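Uncharacterized protein (PDB 3BE3) is of unknown function but belongs to the DUF1653 family of small, SH3-like beta proteins and forms a two-chain assembly. Local coordinates at residues L22-A27 / V36-R41; V12-K17 / A73-V78; T32-V37 / L54-N59. All blocks are in the same frame, centred on the assembly; numbering follows the deposited sequence.

Overall arrangement
The three contacts hold together one small, strongly curved antiparallel sheet with the strand order 50-54, 35-41, 20-29, 11-15, 67-76, 61-64. Contact 1 pairs strands 20-29 and 35-41 of the central hairpin. Contact 2, about 12 Å away centre to centre, brings the first strand, 11-15, beside the last long one, 67-76; along the chain both other contacts fall between its two segments. Contact 3, with its centre about 10 Å from that of contact 1, follows on from strand 35-41 and sets helix 55-58 against its start; V36 and V37 serve both. The centres of contacts 2 and 3 are about 17 Å apart, yet Y13 packs on W58, tying all three to one hydrophobic core.

Contact 1 (L22-A27 / V36-R41); sequences LALGLA and VVVYTR
L22 and T40 exchange two backbone hydrogen bonds, L22 N to T40 O at 2.8 Å and T40 N to L22 O, and A27 and V36 repeat this at the other end, where V36 N reaches A27 O almost straight (176°). Between these pairs the register slips by one residue. L24 N donates a hydrogen bond to V38 O at 2.8 Å, whereas V38 N is taken up by G25 O at 3.1 Å, so both its polar backbone atoms are satisfied. This is a beta bulge in an antiparallel hairpin, consistent with the SH3-like fold of its family clan. G25 suits the spot because its phi of 156° would push a beta carbon against the preceding carbonyl oxygen. Neighbouring strands take up the outward groups: A23 pairs with G11, V37 with R53 and Y39 with S51.

Small and branched apolar residues fill in. A27 CB lies 3.6 Å from V38 CG2, and these residues pack on M50 and V38 of the second subunit. On the other face A23 CB meets V37 CG1 at 4.0 Å. With CG between backbone N and carbonyl carbon (chi1 62°), the ring of Y39 leads away from residues 22-27 toward Y21 and W58, meeting W58 edge-to-face.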
loop_
_atom_site.group_PDB
_atom_site.type_symbol
_atom_site.label_atom_id
_atom_site.label_comp_id
_atom_site.label_asym_id
_atom_site.label_seq_id
_atom_site.Cartn_x
_atom_site.Cartn_y
_atom_site.Cartn_z
ATOM N N LEU B 22 5.940 10.329 -1.191
ATOM C CA LEU B 22 5.562 9.972 -2.555
ATOM C C LEU B 22 4.361 9.045 -2.494
ATOM O O LEU B 22 4.487 7.897 -2.066
ATOM C CB LEU B 22 6.711 9.259 -3.284
ATOM C CG LEU B 22 6.373 8.641 -4.659
ATOM C CD1 LEU B 22 5.947 9.708 -5.647
ATOM C CD2 LEU B 22 7.588 7.874 -5.187
ATOM N N ALA B 23 3.198 9.542 -2.906
ATOM C CA ALA B 23 2.000 8.718 -2.926
ATOM C C ALA B 23 2.035 7.979 -4.262
ATOM O O ALA B 23 2.041 8.606 -5.323
ATOM C CB ALA B 23 0.737 9.594 -2.819
ATOM N N LEU B 24 2.079 6.649 -4.203
ATOM C CA LEU B 24 2.136 5.814 -5.401
ATOM C C LEU B 24 0.766 5.568 -6.024
ATOM O O LEU B 24 0.654 5.300 -7.221
ATOM C CB LEU B 24 2.782 4.464 -5.065
ATOM C CG LEU B 24 4.272 4.463 -4.707
ATOM C CD1 LEU B 24 4.668 3.075 -4.226
ATOM C CD2 LEU B 24 5.103 4.898 -5.912
ATOM N N GLY B 25 -0.275 5.641 -5.204
ATOM C CA GLY B 25 -1.621 5.432 -5.709
ATOM C C GLY B 25 -2.581 4.985 -4.623
ATOM O O GLY B 25 -2.220 4.921 -3.444
ATOM N N LEU B 26 -3.814 4.680 -5.014
ATOM C CA LEU B 26 -4.829 4.225 -4.074
ATOM C C LEU B 26 -4.820 2.699 -4.041
ATOM O O LEU B 26 -4.444 2.044 -5.014
ATOM C CB LEU B 26 -6.219 4.707 -4.499
ATOM C CG LEU B 26 -6.488 6.210 -4.509
ATOM C CD1 LEU B 26 -7.893 6.466 -5.030
ATOM C CD2 LEU B 26 -6.325 6.767 -3.087
ATOM N N ALA B 27 -5.233 2.141 -2.913
ATOM C CA ALA B 27 -5.294 0.700 -2.758
ATOM C C ALA B 27 -6.451 0.314 -1.850
ATOM O O ALA B 27 -6.930 1.114 -1.050
ATOM C CB ALA B 27 -3.982 0.177 -2.187
ATOM N N VAL B 36 -7.232 3.079 0.884
ATOM C CA VAL B 36 -6.049 3.663 1.516
ATOM C C VAL B 36 -5.045 4.262 0.521
ATOM O O VAL B 36 -5.034 3.905 -0.658
ATOM C CB VAL B 36 -5.294 2.594 2.351
ATOM C CG1 VAL B 36 -6.220 1.972 3.381
ATOM C CG2 VAL B 36 -4.740 1.512 1.422
ATOM N N VAL B 37 -4.200 5.168 1.010
ATOM C CA VAL B 37 -3.157 5.778 0.183
ATOM C C VAL B 37 -1.864 5.019 0.487
ATOM O O VAL B 37 -1.540 4.775 1.652
ATOM C CB VAL B 37 -2.933 7.289 0.524
ATOM C CG1 VAL B 37 -1.741 7.853 -0.268
ATOM C CG2 VAL B 37 -4.199 8.088 0.229
ATOM N N VAL B 38 -1.148 4.628 -0.565
ATOM C CA VAL B 38 0.128 3.923 -0.441
ATOM C C VAL B 38 1.183 4.993 -0.704
ATOM O O VAL B 38 1.180 5.610 -1.769
ATOM C CB VAL B 38 0.263 2.802 -1.502
ATOM C CG1 VAL B 38 1.639 2.143 -1.403
ATOM C CG2 VAL B 38 -0.830 1.767 -1.289
ATOM N N TYR B 39 2.070 5.222 0.260
ATOM C CA TYR B 39 3.090 6.258 0.104
ATOM C C TYR B 39 4.444 5.926 0.739
ATOM O O TYR B 39 4.532 5.115 1.663
ATOM C CB TYR B 39 2.553 7.580 0.673
ATOM C CG TYR B 39 2.227 7.588 2.162
ATOM C CD1 TYR B 39 3.036 8.266 3.073
ATOM C CD2 TYR B 39 1.091 6.957 2.658
ATOM C CE1 TYR B 39 2.719 8.318 4.438
ATOM C CE2 TYR B 39 0.768 7.006 4.022
ATOM C CZ TYR B 39 1.581 7.687 4.907
ATOM O OH TYR B 39 1.233 7.759 6.243
ATOM N N THR B 40 5.496 6.573 0.247
ATOM C CA THR B 40 6.845 6.343 0.747
ATOM C C THR B 40 7.386 7.654 1.290
ATOM O O THR B 40 7.094 8.713 0.744
ATOM C CB THR B 40 7.772 5.874 -0.396
ATOM O OG1 THR B 40 7.160 4.781 -1.089
ATOM C CG2 THR B 40 9.133 5.438 0.153
ATOM N N ARG B 41 8.170 7.596 2.361
ATOM C CA ARG B 41 8.734 8.831 2.891
ATOM C C ARG B 41 9.950 9.210 2.063
ATOM O O ARG B 41 10.680 8.343 1.567
ATOM C CB ARG B 41 9.114 8.690 4.369
ATOM C CG ARG B 41 10.009 7.528 4.691
ATOM C CD ARG B 41 10.294 7.454 6.191
ATOM N NE ARG B 41 10.802 6.133 6.541
ATOM C CZ ARG B 41 11.998 5.674 6.199
ATOM N NH1 ARG B 41 12.840 6.432 5.507
ATOM N NH2 ARG B 41 12.332 4.430 6.503
#

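Contact 2 (V12-K17 / A73-V78); sequences VYRHYK and AYVGHV. With SO4 (sulfate ion), chain D.
The first torsions of Y13 and Y74, cross-strand neighbours on one face of the sheet, set how their rings are turned: Y13 CG lies beside its own backbone N (chi1 -78°), Y74 CG is trans to its N (chi1 180°), and the edge of the Y74 ring comes toward the face of Y13. The centroids are 5.3 Å apart with planes at 60°, and Y74 CB adds a CH-pi contact over the same ring. Tyrosine suits position 13: its ring packs while its OH hydrogen-bonds R9 O.

Backbone bonds beneath the rings run from R14 N to A73 O at 2.8 Å, A73 N to R14 O, V75 N to V12 O and V12 N to G76 O. V12 CG1 packs on V75 CG2 at 3.9 Å, and A73 CB lies 4.1 Å from R14 NH2. G76 takes a backbone shape that would jam a beta carbon against the preceding carbonyl O.

At the strand end H15 NE2 binds sulfate O1 at 2.8 Å and, from the following turn, Y16 OH binds O2; R53 and R71 also bind this ion, probably from the crystallisation liquor. The first strand joined to the last long one mid-sheet is consistent with the family's expected SH3-like fold.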
loop_
_atom_site.group_PDB
_atom_site.type_symbol
_atom_site.label_atom_id
_atom_site.label_comp_id
_atom_site.label_asym_id
_atom_site.label_seq_id
_atom_site.Cartn_x
_atom_site.Cartn_y
_atom_site.Cartn_z
ATOM N N VAL B 12 3.953 13.658 -5.317
ATOM C CA VAL B 12 4.630 14.137 -4.121
ATOM C C VAL B 12 3.751 15.059 -3.287
ATOM O O VAL B 12 3.115 15.979 -3.804
ATOM C CB VAL B 12 5.956 14.852 -4.497
ATOM C CG1 VAL B 12 6.663 15.377 -3.241
ATOM C CG2 VAL B 12 6.873 13.861 -5.231
ATOM N N TYR B 13 3.705 14.774 -1.990
ATOM C CA TYR B 13 2.914 15.549 -1.048
ATOM C C TYR B 13 3.763 16.051 0.105
ATOM O O TYR B 13 4.690 15.369 0.550
ATOM C CB TYR B 13 1.781 14.698 -0.463
ATOM C CG TYR B 13 0.590 14.500 -1.371
ATOM C CD1 TYR B 13 0.626 13.600 -2.422
ATOM C CD2 TYR B 13 -0.581 15.219 -1.171
ATOM C CE1 TYR B 13 -0.477 13.418 -3.261
ATOM C CE2 TYR B 13 -1.684 15.042 -1.994
ATOM C CZ TYR B 13 -1.634 14.145 -3.035
ATOM O OH TYR B 13 -2.735 13.978 -3.834
ATOM N N ARG B 14 3.440 17.243 0.594
ATOM C CA ARG B 14 4.142 17.795 1.743
ATOM C C ARG B 14 3.168 17.671 2.914
ATOM O O ARG B 14 2.081 18.250 2.883
ATOM C CB ARG B 14 4.496 19.270 1.525
ATOM C CG ARG B 14 5.265 19.894 2.702
ATOM C CD ARG B 14 5.437 21.396 2.517
ATOM N NE ARG B 14 4.155 22.094 2.454
ATOM C CZ ARG B 14 3.773 22.877 1.448
ATOM N NH1 ARG B 14 4.568 23.073 0.406
ATOM N NH2 ARG B 14 2.589 23.463 1.482
ATOM N N HIS B 15 3.548 16.877 3.915
ATOM C CA HIS B 15 2.739 16.669 5.117
ATOM C C HIS B 15 2.780 18.008 5.864
ATOM O O HIS B 15 3.767 18.741 5.765
ATOM C CB HIS B 15 3.351 15.529 5.951
ATOM C CG HIS B 15 2.634 15.250 7.236
ATOM N ND1 HIS B 15 3.107 15.677 8.457
ATOM C CD2 HIS B 15 1.482 14.581 7.493
ATOM C CE1 HIS B 15 2.283 15.282 9.411
ATOM N NE2 HIS B 15 1.288 14.615 8.850
ATOM N N TYR B 16 1.727 18.343 6.606
ATOM C CA TYR B 16 1.694 19.635 7.297
ATOM C C TYR B 16 2.847 19.895 8.270
ATOM O O TYR B 16 3.075 21.041 8.673
ATOM C CB TYR B 16 0.345 19.828 8.009
ATOM C CG TYR B 16 0.134 19.017 9.270
ATOM C CD1 TYR B 16 0.511 19.507 10.510
ATOM C CD2 TYR B 16 -0.485 17.776 9.225
ATOM C CE1 TYR B 16 0.272 18.780 11.684
ATOM C CE2 TYR B 16 -0.726 17.040 10.392
ATOM C CZ TYR B 16 -0.351 17.547 11.621
ATOM O OH TYR B 16 -0.625 16.847 12.780
ATOM N N LYS B 17 3.573 18.850 8.653
ATOM C CA LYS B 17 4.692 19.034 9.569
ATOM C C LYS B 17 6.018 19.320 8.869
ATOM O O LYS B 17 7.053 19.455 9.525
ATOM C CB LYS B 17 4.845 17.829 10.503
ATOM C CG LYS B 17 3.877 17.855 11.680
ATOM C CD LYS B 17 4.217 16.804 12.741
ATOM C CE LYS B 17 5.423 17.203 13.603
ATOM N NZ LYS B 17 6.725 17.239 12.872
ATOM N N ALA B 73 -0.411 18.140 1.458
ATOM C CA ALA B 73 -0.560 19.063 0.322
ATOM C C ALA B 73 0.188 18.609 -0.928
ATOM O O ALA B 73 1.411 18.463 -0.911
ATOM C CB ALA B 73 -0.088 20.459 0.711
ATOM N N TYR B 74 -0.548 18.401 -2.018
ATOM C CA TYR B 74 0.038 17.963 -3.289
ATOM C C TYR B 74 0.932 19.054 -3.875
ATOM O O TYR B 74 0.521 20.210 -3.968
ATOM C CB TYR B 74 -1.085 17.629 -4.290
ATOM C CG TYR B 74 -0.631 17.162 -5.668
ATOM C CD1 TYR B 74 -0.048 15.917 -5.851
ATOM C CD2 TYR B 74 -0.794 17.972 -6.787
ATOM C CE1 TYR B 74 0.360 15.484 -7.120
ATOM C CE2 TYR B 74 -0.383 17.550 -8.057
ATOM C CZ TYR B 74 0.195 16.304 -8.223
ATOM O OH TYR B 74 0.607 15.892 -9.481
ATOM N N VAL B 75 2.153 18.698 -4.271
ATOM C CA VAL B 75 3.050 19.690 -4.865
ATOM C C VAL B 75 3.650 19.252 -6.200
ATOM O O VAL B 75 4.632 19.824 -6.667
ATOM C CB VAL B 75 4.210 20.070 -3.925
ATOM C CG1 VAL B 75 3.668 20.493 -2.563
ATOM C CG2 VAL B 75 5.184 18.905 -3.797
ATOM N N GLY B 76 3.057 18.241 -6.820
ATOM C CA GLY B 76 3.561 17.794 -8.103
ATOM C C GLY B 76 4.291 16.468 -8.056
ATOM O O GLY B 76 3.934 15.578 -7.282
ATOM N N HIS B 77 5.324 16.340 -8.879
ATOM C CA HIS B 77 6.088 15.102 -8.959
ATOM C C HIS B 77 7.532 15.194 -8.489
ATOM O O HIS B 77 8.267 14.207 -8.538
ATOM C CB HIS B 77 6.033 14.574 -10.394
ATOM C CG HIS B 77 4.658 14.167 -10.819
ATOM N ND1 HIS B 77 4.010 13.079 -10.277
ATOM C CD2 HIS B 77 3.771 14.749 -11.665
ATOM C CE1 HIS B 77 2.783 13.009 -10.764
ATOM N NE2 HIS B 77 2.614 14.012 -11.609
ATOM N N VAL B 78 7.931 16.365 -8.011
ATOM C CA VAL B 78 9.291 16.545 -7.526
ATOM C C VAL B 78 9.293 17.117 -6.117
ATOM O O VAL B 78 8.308 17.700 -5.676
ATOM C CB VAL B 78 10.092 17.489 -8.455
ATOM C CG1 VAL B 78 10.125 16.922 -9.857
ATOM C CG2 VAL B 78 9.469 18.884 -8.469
HETATM S S SO4 D . -0.529 13.205 11.654
HETATM O O1 SO4 D . -0.856 13.339 10.219
HETATM O O2 SO4 D . -1.371 14.141 12.423
HETATM O O3 SO4 D . -0.803 11.831 12.097
HETATM O O4 SO4 D . 0.891 13.523 11.869
#

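Contact 3 (T32-V37 / L54-N59); sequences TDEVVV and LLRIWN
E34 and R56 meet with their planes turned 64° apart, and the guanidinium of R56 comes end-on, putting both terminal nitrogens on the single oxygen OE2. NH1 is 2.8 Å from E34 OE2, approaching from above the carboxylate plane, while NH2 meets the same E34 OE2 on its syn side at 3.0 Å; OE2 itself lies close to the guanidinium plane. R56 spans the distance because its chain is extended from CG to NE, a reach that suits arginine. L54 slips in alongside, its CD2 against the carboxylate and its CD1 over one face of the guanidinium, so that leucine gives the salt bridge an apolar flank.

Deeper in, V37 stands across the indole of W58. Its CG1, trans to the backbone N (chi1 174°), is 3.7 Å above the six-membered ring and only 10° off the ring normal, a CH-pi contact over the face. V37 CG2 touches L55 CD1 at 3.8 Å, the two side chains crossing at about a right angle, whereas V35 and L55 lie side by side and point the same way, CG1 to CD2. The broad face of W58 is well suited to a branched valine, and its ring also stacks on F72.

At the helix start, L54 is the N-cap residue, and its N is hydrogen-bonded to E31 OE2 of the second subunit. One strand carbonyl, V35 O, takes the first helix N-H, L55 N, directly at 3.0 Å in a nearly straight bond, and the next, R56 N, through a longer water link. With both R56 nitrogens on OE2, the negative charge of E34 is probably drawn toward that one oxygen, and the apolar flank of L54 would probably strengthen the ion pair.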
loop_
_atom_site.group_PDB
_atom_site.type_symbol
_atom_site.label_atom_id
_atom_site.label_comp_id
_atom_site.label_asym_id
_atom_site.label_seq_id
_atom_site.Cartn_x
_atom_site.Cartn_y
_atom_site.Cartn_z
ATOM N N THR B 32 -10.393 -5.097 5.428
ATOM C CA THR B 32 -11.471 -4.154 5.705
ATOM C C THR B 32 -12.205 -3.548 4.513
ATOM O O THR B 32 -13.250 -2.916 4.685
ATOM C CB THR B 32 -10.912 -2.990 6.507
ATOM O OG1 THR B 32 -10.013 -2.248 5.670
ATOM C CG2 THR B 32 -10.144 -3.505 7.734
ATOM N N ASP B 33 -11.643 -3.714 3.322
ATOM C CA ASP B 33 -12.205 -3.151 2.098
ATOM C C ASP B 33 -12.218 -1.632 2.153
ATOM O O ASP B 33 -13.013 -0.975 1.480
ATOM C CB ASP B 33 -13.620 -3.682 1.841
ATOM C CG ASP B 33 -13.625 -5.160 1.474
ATOM O OD1 ASP B 33 -13.444 -6.007 2.383
ATOM O OD2 ASP B 33 -13.787 -5.474 0.272
ATOM N N GLU B 34 -11.336 -1.067 2.966
ATOM C CA GLU B 34 -11.262 0.381 3.059
ATOM C C GLU B 34 -10.257 0.874 2.023
ATOM O O GLU B 34 -9.340 0.155 1.633
ATOM C CB GLU B 34 -10.874 0.829 4.477
ATOM C CG GLU B 34 -11.984 0.576 5.503
ATOM C CD GLU B 34 -11.985 1.579 6.653
ATOM O OE1 GLU B 34 -10.981 1.650 7.393
ATOM O OE2 GLU B 34 -12.994 2.300 6.818
ATOM N N VAL B 35 -10.469 2.097 1.566
ATOM C CA VAL B 35 -9.627 2.732 0.565
ATOM C C VAL B 35 -8.458 3.432 1.261
ATOM O O VAL B 35 -8.667 4.268 2.143
ATOM C CB VAL B 35 -10.478 3.734 -0.235
ATOM C CG1 VAL B 35 -9.614 4.495 -1.215
ATOM C CG2 VAL B 35 -11.551 2.978 -1.010
ATOM N N VAL B 36 -7.232 3.079 0.884
ATOM C CA VAL B 36 -6.049 3.663 1.516
ATOM C C VAL B 36 -5.045 4.262 0.521
ATOM O O VAL B 36 -5.034 3.905 -0.658
ATOM C CB VAL B 36 -5.294 2.594 2.351
ATOM C CG1 VAL B 36 -6.220 1.972 3.381
ATOM C CG2 VAL B 36 -4.740 1.512 1.422
ATOM N N VAL B 37 -4.200 5.168 1.010
ATOM C CA VAL B 37 -3.157 5.778 0.183
ATOM C C VAL B 37 -1.864 5.019 0.487
ATOM O O VAL B 37 -1.540 4.775 1.652
ATOM C CB VAL B 37 -2.933 7.289 0.524
ATOM C CG1 VAL B 37 -1.741 7.853 -0.268
ATOM C CG2 VAL B 37 -4.199 8.088 0.229
ATOM N N LEU B 54 -5.668 5.611 5.484
ATOM C CA LEU B 54 -7.006 5.788 4.934
ATOM C C LEU B 54 -7.081 7.076 4.120
ATOM O O LEU B 54 -6.586 8.124 4.536
ATOM C CB LEU B 54 -8.046 5.823 6.067
ATOM C CG LEU B 54 -8.203 4.534 6.881
ATOM C CD1 LEU B 54 -9.053 4.794 8.114
ATOM C CD2 LEU B 54 -8.829 3.451 6.003
ATOM N N LEU B 55 -7.698 6.991 2.949
ATOM C CA LEU B 55 -7.836 8.151 2.083
ATOM C C LEU B 55 -8.587 9.290 2.775
ATOM O O LEU B 55 -8.206 10.458 2.674
ATOM C CB LEU B 55 -8.568 7.746 0.800
ATOM C CG LEU B 55 -8.871 8.844 -0.222
ATOM C CD1 LEU B 55 -7.580 9.399 -0.775
ATOM C CD2 LEU B 55 -9.691 8.280 -1.341
ATOM N N ARG B 56 -9.659 8.949 3.483
ATOM C CA ARG B 56 -10.451 9.969 4.155
ATOM C C ARG B 56 -9.695 10.680 5.279
ATOM O O ARG B 56 -9.997 11.827 5.592
ATOM C CB ARG B 56 -11.769 9.374 4.670
ATOM C CG ARG B 56 -11.634 8.265 5.685
ATOM C CD ARG B 56 -13.025 7.808 6.119
ATOM N NE ARG B 56 -12.981 6.930 7.285
ATOM C CZ ARG B 56 -12.876 5.603 7.234
ATOM N NH1 ARG B 56 -12.806 4.980 6.059
ATOM N NH2 ARG B 56 -12.834 4.905 8.363
ATOM N N ILE B 57 -8.712 10.013 5.877
ATOM C CA ILE B 57 -7.918 10.648 6.928
ATOM C C ILE B 57 -6.845 11.507 6.248
ATOM O O ILE B 57 -6.563 12.629 6.670
ATOM C CB ILE B 57 -7.227 9.610 7.846
ATOM C CG1 ILE B 57 -8.276 8.725 8.532
ATOM C CG2 ILE B 57 -6.372 10.328 8.877
ATOM C CD1 ILE B 57 -9.273 9.476 9.391
ATOM N N TRP B 58 -6.250 10.963 5.188
ATOM C CA TRP B 58 -5.221 11.659 4.406
ATOM C C TRP B 58 -5.779 12.991 3.909
ATOM O O TRP B 58 -5.082 14.007 3.917
ATOM C CB TRP B 58 -4.799 10.785 3.211
ATOM C CG TRP B 58 -3.826 11.400 2.210
ATOM C CD1 TRP B 58 -4.116 12.312 1.243
ATOM C CD2 TRP B 58 -2.429 11.080 2.046
ATOM N NE1 TRP B 58 -2.997 12.570 0.478
ATOM C CE2 TRP B 58 -1.954 11.821 0.949
ATOM C CE3 TRP B 58 -1.547 10.223 2.708
ATOM C CZ2 TRP B 58 -0.622 11.744 0.517
ATOM C CZ3 TRP B 58 -0.225 10.150 2.271
ATOM C CH2 TRP B 58 0.216 10.896 1.186
ATOM N N ASN B 59 -7.042 12.962 3.485
ATOM C CA ASN B 59 -7.730 14.141 2.965
ATOM C C ASN B 59 -8.265 15.118 4.012
ATOM O O ASN B 59 -8.805 16.166 3.656
ATOM C CB ASN B 59 -8.892 13.714 2.062
ATOM C CG ASN B 59 -8.443 13.376 0.664
ATOM O OD1 ASN B 59 -7.489 13.962 0.161
ATOM N ND2 ASN B 59 -9.138 12.448 0.017
HETATM O O HOH W 1 -10.797 5.897 3.144
#